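Local coordinates for protein putative acetyltransferase (Staphylococcus aureus subsp. aureus Mu50, PDB 3H4Q) that probably transfers the acetyl group of acetyl-CoA to an acceptor not yet identified, as enzymes of the GNAT acetyltransferase family do, at residues 71-74 / 79-82; 109-114 / 119-124; 123-128 / 156-161. One frame throughout, in Å; residues are numbered along the deposited sequence.

Contact 1: residues 71-74 / 79-82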
loop_
_atom_site.group_PDB
_atom_site.type_symbol
_atom_site.label_atom_id
_atom_site.label_comp_id
_atom_site.label_asym_id
_atom_site.label_seq_id
_atom_site.Cartn_x
_atom_site.Cartn_y
_atom_site.Cartn_z
ATOM N N TYR A 71 -5.815 5.173 2.415
ATOM C CA TYR A 71 -6.919 4.598 3.186
ATOM C C TYR A 71 -6.378 4.128 4.525
ATOM O O TYR A 71 -5.197 3.725 4.608
ATOM C CB TYR A 71 -7.495 3.366 2.514
ATOM C CG TYR A 71 -8.246 3.554 1.226
ATOM C CD1 TYR A 71 -7.602 3.506 0.006
ATOM C CD2 TYR A 71 -9.625 3.715 1.231
ATOM C CE1 TYR A 71 -8.305 3.625 -1.176
ATOM C CE2 TYR A 71 -10.334 3.846 0.060
ATOM C CZ TYR A 71 -9.670 3.796 -1.139
ATOM O OH TYR A 71 -10.383 3.926 -2.298
ATOM N N VAL A 72 -7.248 4.133 5.538
ATOM C CA VAL A 72 -6.928 3.663 6.885
ATOM C C VAL A 72 -7.957 2.635 7.332
ATOM O O VAL A 72 -9.092 2.639 6.835
ATOM C CB VAL A 72 -6.932 4.798 7.950
ATOM C CG1 VAL A 72 -5.802 5.786 7.694
ATOM C CG2 VAL A 72 -8.308 5.492 8.039
ATOM N N LEU A 73 -7.555 1.726 8.227
ATOM C CA LEU A 73 -8.497 0.770 8.826
ATOM C C LEU A 73 -8.586 1.262 10.263
ATOM O O LEU A 73 -7.569 1.415 10.937
ATOM C CB LEU A 73 -8.032 -0.677 8.689
ATOM C CG LEU A 73 -9.029 -1.745 9.180
ATOM C CD1 LEU A 73 -8.713 -3.085 8.574
ATOM C CD2 LEU A 73 -9.013 -1.861 10.675
ATOM N N GLU A 74 -9.800 1.544 10.707
ATOM C CA GLU A 74 -10.037 2.169 11.991
ATOM C C GLU A 74 -11.182 1.527 12.762
ATOM O O GLU A 74 -12.242 1.326 12.199
ATOM C CB GLU A 74 -10.460 3.605 11.711
ATOM C CG GLU A 74 -10.956 4.364 12.935
ATOM C CD GLU A 74 -12.224 5.149 12.662
ATOM O OE1 GLU A 74 -12.401 5.655 11.542
ATOM O OE2 GLU A 74 -13.057 5.260 13.576
ATOM N N ILE A 79 -6.505 3.860 14.627
ATOM C CA ILE A 79 -6.043 3.408 13.329
ATOM C C ILE A 79 -5.110 2.194 13.454
ATOM O O ILE A 79 -4.109 2.249 14.151
ATOM C CB ILE A 79 -5.377 4.581 12.584
ATOM C CG1 ILE A 79 -6.487 5.553 12.134
ATOM C CG2 ILE A 79 -4.562 4.076 11.365
ATOM C CD1 ILE A 79 -5.972 6.864 11.710
ATOM N N TYR A 80 -5.456 1.097 12.784
ATOM C CA TYR A 80 -4.716 -0.168 12.875
ATOM C C TYR A 80 -3.893 -0.509 11.643
ATOM O O TYR A 80 -3.202 -1.534 11.628
ATOM C CB TYR A 80 -5.683 -1.314 13.180
ATOM C CG TYR A 80 -6.286 -1.207 14.552
ATOM C CD1 TYR A 80 -5.565 -1.589 15.671
ATOM C CD2 TYR A 80 -7.558 -0.714 14.740
ATOM C CE1 TYR A 80 -6.101 -1.501 16.936
ATOM C CE2 TYR A 80 -8.106 -0.612 16.017
ATOM C CZ TYR A 80 -7.370 -1.010 17.108
ATOM O OH TYR A 80 -7.899 -0.901 18.386
ATOM N N GLY A 81 -3.973 0.334 10.616
ATOM C CA GLY A 81 -3.148 0.190 9.432
ATOM C C GLY A 81 -3.519 1.196 8.364
ATOM O O GLY A 81 -4.567 1.839 8.457
ATOM N N PHE A 82 -2.664 1.360 7.358
ATOM C CA PHE A 82 -2.992 2.208 6.213
ATOM C C PHE A 82 -2.382 1.663 4.928
ATOM O O PHE A 82 -1.520 0.793 4.966
ATOM C CB PHE A 82 -2.540 3.658 6.427
ATOM C CG PHE A 82 -1.052 3.838 6.496
ATOM C CD1 PHE A 82 -0.378 3.718 7.702
ATOM C CD2 PHE A 82 -0.331 4.173 5.360
ATOM C CE1 PHE A 82 0.992 3.905 7.773
ATOM C CE2 PHE A 82 1.045 4.354 5.419
ATOM C CZ PHE A 82 1.706 4.221 6.635
#

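Contact 2: residues 109-114 / 119-124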
loop_
_atom_site.group_PDB
_atom_site.type_symbol
_atom_site.label_atom_id
_atom_site.label_comp_id
_atom_site.label_asym_id
_atom_site.label_seq_id
_atom_site.Cartn_x
_atom_site.Cartn_y
_atom_site.Cartn_z
ATOM N N HIS A 109 1.875 1.792 -3.126
ATOM C CA HIS A 109 3.159 2.346 -2.749
ATOM C C HIS A 109 3.570 2.035 -1.361
ATOM O O HIS A 109 4.751 1.963 -1.093
ATOM C CB HIS A 109 3.132 3.862 -2.881
ATOM C CG HIS A 109 2.898 4.329 -4.275
ATOM N ND1 HIS A 109 3.858 4.216 -5.251
ATOM C CD2 HIS A 109 1.820 4.895 -4.863
ATOM C CE1 HIS A 109 3.388 4.703 -6.382
ATOM N NE2 HIS A 109 2.153 5.121 -6.176
ATOM N N ARG A 110 2.612 1.873 -0.458
ATOM C CA ARG A 110 2.942 1.566 0.925
ATOM C C ARG A 110 1.756 0.897 1.599
ATOM O O ARG A 110 0.618 1.203 1.302
ATOM C CB ARG A 110 3.353 2.835 1.674
ATOM C CG ARG A 110 4.027 2.594 3.021
ATOM C CD ARG A 110 5.426 1.987 2.895
ATOM N NE ARG A 110 6.059 1.890 4.211
ATOM C CZ ARG A 110 5.956 0.867 5.057
ATOM N NH1 ARG A 110 5.259 -0.218 4.754
ATOM N NH2 ARG A 110 6.574 0.943 6.225
ATOM N N LEU A 111 2.047 -0.059 2.475
ATOM C CA LEU A 111 1.038 -0.818 3.225
ATOM C C LEU A 111 1.622 -1.142 4.601
ATOM O O LEU A 111 2.754 -1.599 4.698
ATOM C CB LEU A 111 0.710 -2.134 2.517
ATOM C CG LEU A 111 -0.278 -3.099 3.195
ATOM C CD1 LEU A 111 -1.634 -2.433 3.476
ATOM C CD2 LEU A 111 -0.484 -4.338 2.319
ATOM N N THR A 112 0.871 -0.890 5.662
ATOM C CA THR A 112 1.330 -1.211 7.009
ATOM C C THR A 112 0.134 -1.537 7.862
ATOM O O THR A 112 -0.909 -0.895 7.721
ATOM C CB THR A 112 2.012 -0.037 7.710
ATOM O OG1 THR A 112 2.984 0.558 6.845
ATOM C CG2 THR A 112 2.690 -0.515 8.960
ATOM N N GLY A 113 0.303 -2.545 8.717
ATOM C CA GLY A 113 -0.685 -2.970 9.699
ATOM C C GLY A 113 -0.155 -2.530 11.052
ATOM O O GLY A 113 0.635 -1.580 11.130
ATOM N N SER A 114 -0.574 -3.198 12.123
ATOM C CA SER A 114 -0.140 -2.806 13.464
ATOM C C SER A 114 0.114 -3.999 14.371
ATOM O O SER A 114 -0.329 -5.110 14.067
ATOM C CB SER A 114 -1.184 -1.890 14.107
ATOM O OG SER A 114 -2.426 -2.557 14.235
ATOM N N GLY A 119 -3.402 -8.373 10.935
ATOM C CA GLY A 119 -4.422 -8.619 9.900
ATOM C C GLY A 119 -5.001 -7.371 9.212
ATOM O O GLY A 119 -5.625 -7.476 8.163
ATOM N N ALA A 120 -4.818 -6.186 9.789
ATOM C CA ALA A 120 -5.278 -4.982 9.148
ATOM C C ALA A 120 -4.648 -4.802 7.767
ATOM O O ALA A 120 -5.289 -4.250 6.880
ATOM C CB ALA A 120 -4.994 -3.767 10.028
ATOM N N ALA A 121 -3.402 -5.257 7.586
ATOM C CA ALA A 121 -2.705 -5.121 6.298
ATOM C C ALA A 121 -3.410 -5.922 5.216
ATOM O O ALA A 121 -3.627 -5.435 4.106
ATOM C CB ALA A 121 -1.275 -5.575 6.412
ATOM N N THR A 122 -3.771 -7.147 5.558
ATOM C CA THR A 122 -4.448 -8.039 4.652
ATOM C C THR A 122 -5.786 -7.481 4.233
ATOM O O THR A 122 -6.115 -7.522 3.055
ATOM C CB THR A 122 -4.623 -9.421 5.305
ATOM O OG1 THR A 122 -3.337 -9.879 5.751
ATOM C CG2 THR A 122 -5.225 -10.438 4.339
ATOM N N GLU A 123 -6.553 -6.937 5.171
ATOM C CA GLU A 123 -7.859 -6.367 4.850
ATOM C C GLU A 123 -7.740 -5.155 3.931
ATOM O O GLU A 123 -8.525 -4.979 3.015
ATOM C CB GLU A 123 -8.601 -5.974 6.131
ATOM C CG GLU A 123 -9.000 -7.161 6.997
ATOM C CD GLU A 123 -9.959 -8.103 6.288
ATOM O OE1 GLU A 123 -10.937 -7.606 5.678
ATOM O OE2 GLU A 123 -9.738 -9.334 6.356
ATOM N N LEU A 124 -6.758 -4.310 4.190
ATOM C CA LEU A 124 -6.566 -3.118 3.380
ATOM C C LEU A 124 -6.143 -3.470 1.950
ATOM O O LEU A 124 -6.669 -2.928 0.966
ATOM C CB LEU A 124 -5.523 -2.213 4.045
ATOM C CG LEU A 124 -5.980 -1.452 5.298
ATOM C CD1 LEU A 124 -4.781 -0.775 5.970
ATOM C CD2 LEU A 124 -7.067 -0.395 4.932
#

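Contact 3: residues 123-128 / 156-161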
loop_
_atom_site.group_PDB
_atom_site.type_symbol
_atom_site.label_atom_id
_atom_site.label_comp_id
_atom_site.label_asym_id
_atom_site.label_seq_id
_atom_site.Cartn_x
_atom_site.Cartn_y
_atom_site.Cartn_z
ATOM N N GLU A 123 -6.553 -6.937 5.171
ATOM C CA GLU A 123 -7.859 -6.367 4.850
ATOM C C GLU A 123 -7.740 -5.155 3.931
ATOM O O GLU A 123 -8.525 -4.979 3.015
ATOM C CB GLU A 123 -8.601 -5.974 6.131
ATOM C CG GLU A 123 -9.000 -7.161 6.997
ATOM C CD GLU A 123 -9.959 -8.103 6.288
ATOM O OE1 GLU A 123 -10.937 -7.606 5.678
ATOM O OE2 GLU A 123 -9.738 -9.334 6.356
ATOM N N LEU A 124 -6.758 -4.310 4.190
ATOM C CA LEU A 124 -6.566 -3.118 3.380
ATOM C C LEU A 124 -6.143 -3.470 1.950
ATOM O O LEU A 124 -6.669 -2.928 0.966
ATOM C CB LEU A 124 -5.523 -2.213 4.045
ATOM C CG LEU A 124 -5.980 -1.452 5.298
ATOM C CD1 LEU A 124 -4.781 -0.775 5.970
ATOM C CD2 LEU A 124 -7.067 -0.395 4.932
ATOM N N PHE A 125 -5.196 -4.399 1.847
ATOM C CA PHE A 125 -4.661 -4.828 0.554
ATOM C C PHE A 125 -5.828 -5.372 -0.267
ATOM O O PHE A 125 -6.009 -5.077 -1.452
ATOM C CB PHE A 125 -3.636 -5.941 0.765
ATOM C CG PHE A 125 -2.565 -6.036 -0.297
ATOM C CD1 PHE A 125 -2.812 -5.750 -1.636
ATOM C CD2 PHE A 125 -1.310 -6.559 0.052
ATOM C CE1 PHE A 125 -1.799 -5.891 -2.585
ATOM C CE2 PHE A 125 -0.295 -6.718 -0.889
ATOM C CZ PHE A 125 -0.533 -6.383 -2.209
ATOM N N ASN A 126 -6.644 -6.147 0.411
ATOM C CA ASN A 126 -7.752 -6.779 -0.213
ATOM C C ASN A 126 -8.838 -5.809 -0.609
ATOM O O ASN A 126 -9.500 -6.000 -1.629
ATOM C CB ASN A 126 -8.284 -7.819 0.752
ATOM C CG ASN A 126 -9.248 -8.717 0.123
ATOM O OD1 ASN A 126 -8.872 -9.753 -0.410
ATOM N ND2 ASN A 126 -10.498 -8.311 0.102
ATOM N N TYR A 127 -9.062 -4.787 0.209
ATOM C CA TYR A 127 -10.094 -3.804 -0.094
ATOM C C TYR A 127 -9.684 -3.028 -1.350
ATOM O O TYR A 127 -10.500 -2.835 -2.241
ATOM C CB TYR A 127 -10.303 -2.879 1.098
ATOM C CG TYR A 127 -11.174 -1.686 0.826
ATOM C CD1 TYR A 127 -10.658 -0.561 0.202
ATOM C CD2 TYR A 127 -12.496 -1.660 1.215
ATOM C CE1 TYR A 127 -11.447 0.546 -0.053
ATOM C CE2 TYR A 127 -13.304 -0.546 0.959
ATOM C CZ TYR A 127 -12.764 0.545 0.314
ATOM O OH TYR A 127 -13.533 1.643 0.032
ATOM N N VAL A 128 -8.419 -2.607 -1.415
ATOM C CA VAL A 128 -7.902 -1.871 -2.561
ATOM C C VAL A 128 -7.936 -2.682 -3.862
ATOM O O VAL A 128 -8.250 -2.132 -4.926
ATOM C CB VAL A 128 -6.487 -1.386 -2.314
ATOM C CG1 VAL A 128 -5.862 -0.911 -3.607
ATOM C CG2 VAL A 128 -6.478 -0.275 -1.277
ATOM N N ALA A 156 3.019 -12.947 -1.904
ATOM C CA ALA A 156 2.633 -14.296 -2.233
ATOM C C ALA A 156 1.121 -14.462 -2.012
ATOM O O ALA A 156 0.405 -14.846 -2.932
ATOM C CB ALA A 156 3.414 -15.290 -1.373
ATOM N N LYS A 157 0.640 -14.113 -0.814
ATOM C CA LYS A 157 -0.766 -14.301 -0.469
ATOM C C LYS A 157 -1.659 -13.765 -1.552
ATOM O O LYS A 157 -2.607 -14.428 -1.934
ATOM C CB LYS A 157 -1.149 -13.650 0.873
ATOM C CG LYS A 157 -2.604 -13.964 1.302
ATOM C CD LYS A 157 -2.933 -13.551 2.754
ATOM N N PHE A 158 -1.332 -12.592 -2.083
ATOM C CA PHE A 158 -2.189 -11.962 -3.085
ATOM C C PHE A 158 -1.864 -12.235 -4.544
ATOM O O PHE A 158 -2.400 -11.575 -5.432
ATOM C CB PHE A 158 -2.275 -10.482 -2.800
ATOM C CG PHE A 158 -2.988 -10.189 -1.521
ATOM C CD1 PHE A 158 -4.386 -10.220 -1.481
ATOM C CD2 PHE A 158 -2.279 -9.910 -0.353
ATOM C CE1 PHE A 158 -5.068 -9.965 -0.299
ATOM C CE2 PHE A 158 -2.935 -9.655 0.830
ATOM C CZ PHE A 158 -4.338 -9.683 0.867
ATOM N N GLY A 159 -1.019 -13.228 -4.795
ATOM C CA GLY A 159 -0.718 -13.621 -6.147
ATOM C C GLY A 159 0.058 -12.652 -7.018
ATOM O O GLY A 159 -0.155 -12.630 -8.237
ATOM N N PHE A 160 0.960 -11.862 -6.426
ATOM C CA PHE A 160 1.827 -10.990 -7.233
ATOM C C PHE A 160 2.990 -11.778 -7.770
ATOM O O PHE A 160 3.411 -12.781 -7.172
ATOM C CB PHE A 160 2.350 -9.810 -6.443
ATOM C CG PHE A 160 1.343 -8.723 -6.256
ATOM C CD1 PHE A 160 0.324 -8.863 -5.334
ATOM C CD2 PHE A 160 1.421 -7.568 -6.987
ATOM C CE1 PHE A 160 -0.605 -7.864 -5.159
ATOM C CE2 PHE A 160 0.508 -6.566 -6.817
ATOM C CZ PHE A 160 -0.509 -6.708 -5.905
ATOM N N HIS A 161 3.509 -11.315 -8.903
ATOM C CA HIS A 161 4.629 -11.965 -9.583
ATOM C C HIS A 161 5.790 -10.995 -9.664
ATOM O O HIS A 161 5.586 -9.828 -9.970
ATOM C CB HIS A 161 4.198 -12.389 -10.987
ATOM C CG HIS A 161 3.165 -13.472 -10.989
ATOM N ND1 HIS A 161 1.832 -13.230 -10.740
ATOM C CD2 HIS A 161 3.272 -14.806 -11.189
ATOM C CE1 HIS A 161 1.161 -14.367 -10.791
ATOM N NE2 HIS A 161 2.011 -15.339 -11.062
#

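Contact 1: residues 71-74 / 79-82
Leu73 and Tyr80 meet through backbone and side chain alike in the antiparallel beta hairpin made by strands 70-75 and 78-86, part of the central sheet of the GNAT fold. Tyr80 N donates to Leu73 O at 2.8 Å, almost straight along the carbonyl axis (C=O...N angle 164°). In the other direction Leu73 N reaches Gly81 O at 3.0 Å, approaching tilted from the plane of that carbonyl. Leu73 is thus gripped at both its N-H and its C=O, but by two successive residues. Val72 faces Phe82 and Glu74 faces Ile79, both as non-hydrogen-bonded pairs, so one residue of 71-74 stands against two of 79-82: a beta bulge at Tyr80 and Gly81, with Tyr80 turned out of extended backbone geometry (psi -3°). The side chain of Leu73 leaves on the sheet face packed by helix 120-134, where its CD2 branch lies 4.2 Å from Tyr80 CB. Val72, Glu74, Ile79 and Phe82 point to the other face. There helix 29-42 covers Ile79 and Phe82, and Arg22 of the edge strand forms a salt bridge with Glu74. Ile79 has CG1 anti to its carbonyl carbon (chi1 -73°) and an extended chain beyond, which raises CD1 off the sheet face, where it meets Val72 CG1. The same valine branch serves two neighbours: Val72 CG1 lies 4.2 Å from Ile79 CD1 and 4.1 Å from Phe82 CB.

Contact 2: residues 109-114 / 119-124
Leu111 turns its CG anti to the backbone N (chi1 177°), and a chi2 of 57° then spreads both methyls toward the first turn of the helix, where Ala121 and Leu124 wait. The contact is the strand-to-helix half of the beta-alpha-beta unit formed by strand 106-112, helix 120-134 and strand 139-143, at the centre of the GNAT fold. Both methyls of Leu111 lie against Ala121 O, CD1 at 3.7 Å and CD2 at 3.8 Å. Leu111 CG also rests 4.2 Å from Ala121 CB, while CD1 passes on to Leu124 CB at 3.9 Å, the two leucine side chains running at a slant to each other. The side chains that meet are apolar and the contact is buried, though the leucine methyls also rest on a backbone carbonyl oxygen; Leu154 of helix 153-157 closes over Leu111 and Ala121. Past the strand end, Gly113 brings bare backbone to the helix, its CA 4.4 Å from Ala120 CB. In GNAT enzymes the corresponding strand runs beside the pantetheine of acetyl-CoA, and the loop after it with the start of the next helix binds the pyrophosphate. An unidentified small molecule, probably from the crystallisation liquor, may mark such a pocket: it accepts a weak hydrogen bond from Gly113 N and is hydrogen-bonded to Leu111 O. On the helix side of this peptide, Gly113 N is approached by the methyl of Ala121, whose CB stands 4.1 Å away.

Contact 3: residues 123-128 / 156-161
Phe125 leaves helix 120-134 with CG anti to its backbone N (chi1 -152°), which sends the ring out to Phe158, over one face, and to Phe160, beyond its tip. Its CB already sits over the Phe158 ring as a CH-pi contact, 4.1 Å from the ring centroid. CG follows above the same face, 3.8 Å from Phe158 CE2. Further out, Phe125 CD2 comes within 3.5 Å of Phe158 CD2, and CE2 keeps to that atom too; the rings form an offset stack, centroids 4.4 Å apart and planes at 30°, the two side chains running antiparallel alongside one another. On the other branch and at the tip the partner changes. CE1 and CZ meet Phe160, with Phe125 CZ 3.3 Å from Phe160 CE1 and the rings oblique at 47°. Phe158 and Phe160 stand either side in sequence of Gly159, the C-prime residue of the Schellman motif that ends helix 153-157; Gly159 takes positive phi, and Gly159 N bonds back to Ala156 O at 2.8 Å. This turn presents both rings together, completing an aromatic cluster with Phe125, which also packs on Ile108 and Leu111 of strand 106-112. Asn126, one residue along the helix, comes in perpendicular to the Phe158 side chain, and its OD1 lies at the ring edge near the ring plane, 3.8 Å from Phe158 CE1.

Helix 120-134 ties the three contacts together. Contact 1 and contact 2, their centres 8 Å apart, share the central sheet, where Phe82 N lies 2.9 Å from Thr112 O between neighbouring strands, a probable hydrogen bond. Contacts 2 and 3, 9 Å apart between centres, share Glu123 and Leu124, and Leu111 CD2 of the strand touches Phe125 CD2 at 3.3 Å. Contacts 1 and 3 are about 16 Å apart between centres, yet Tyr71 meets Tyr127 edge-to-face. Tyr71 also lines the pocket of a polyethylene glycol fragment, about 3 Å from its side chain, and the unidentified molecule lies by Gly113 of contact 2; both probably come from the crystallisation liquor, though such molecules often mark pockets.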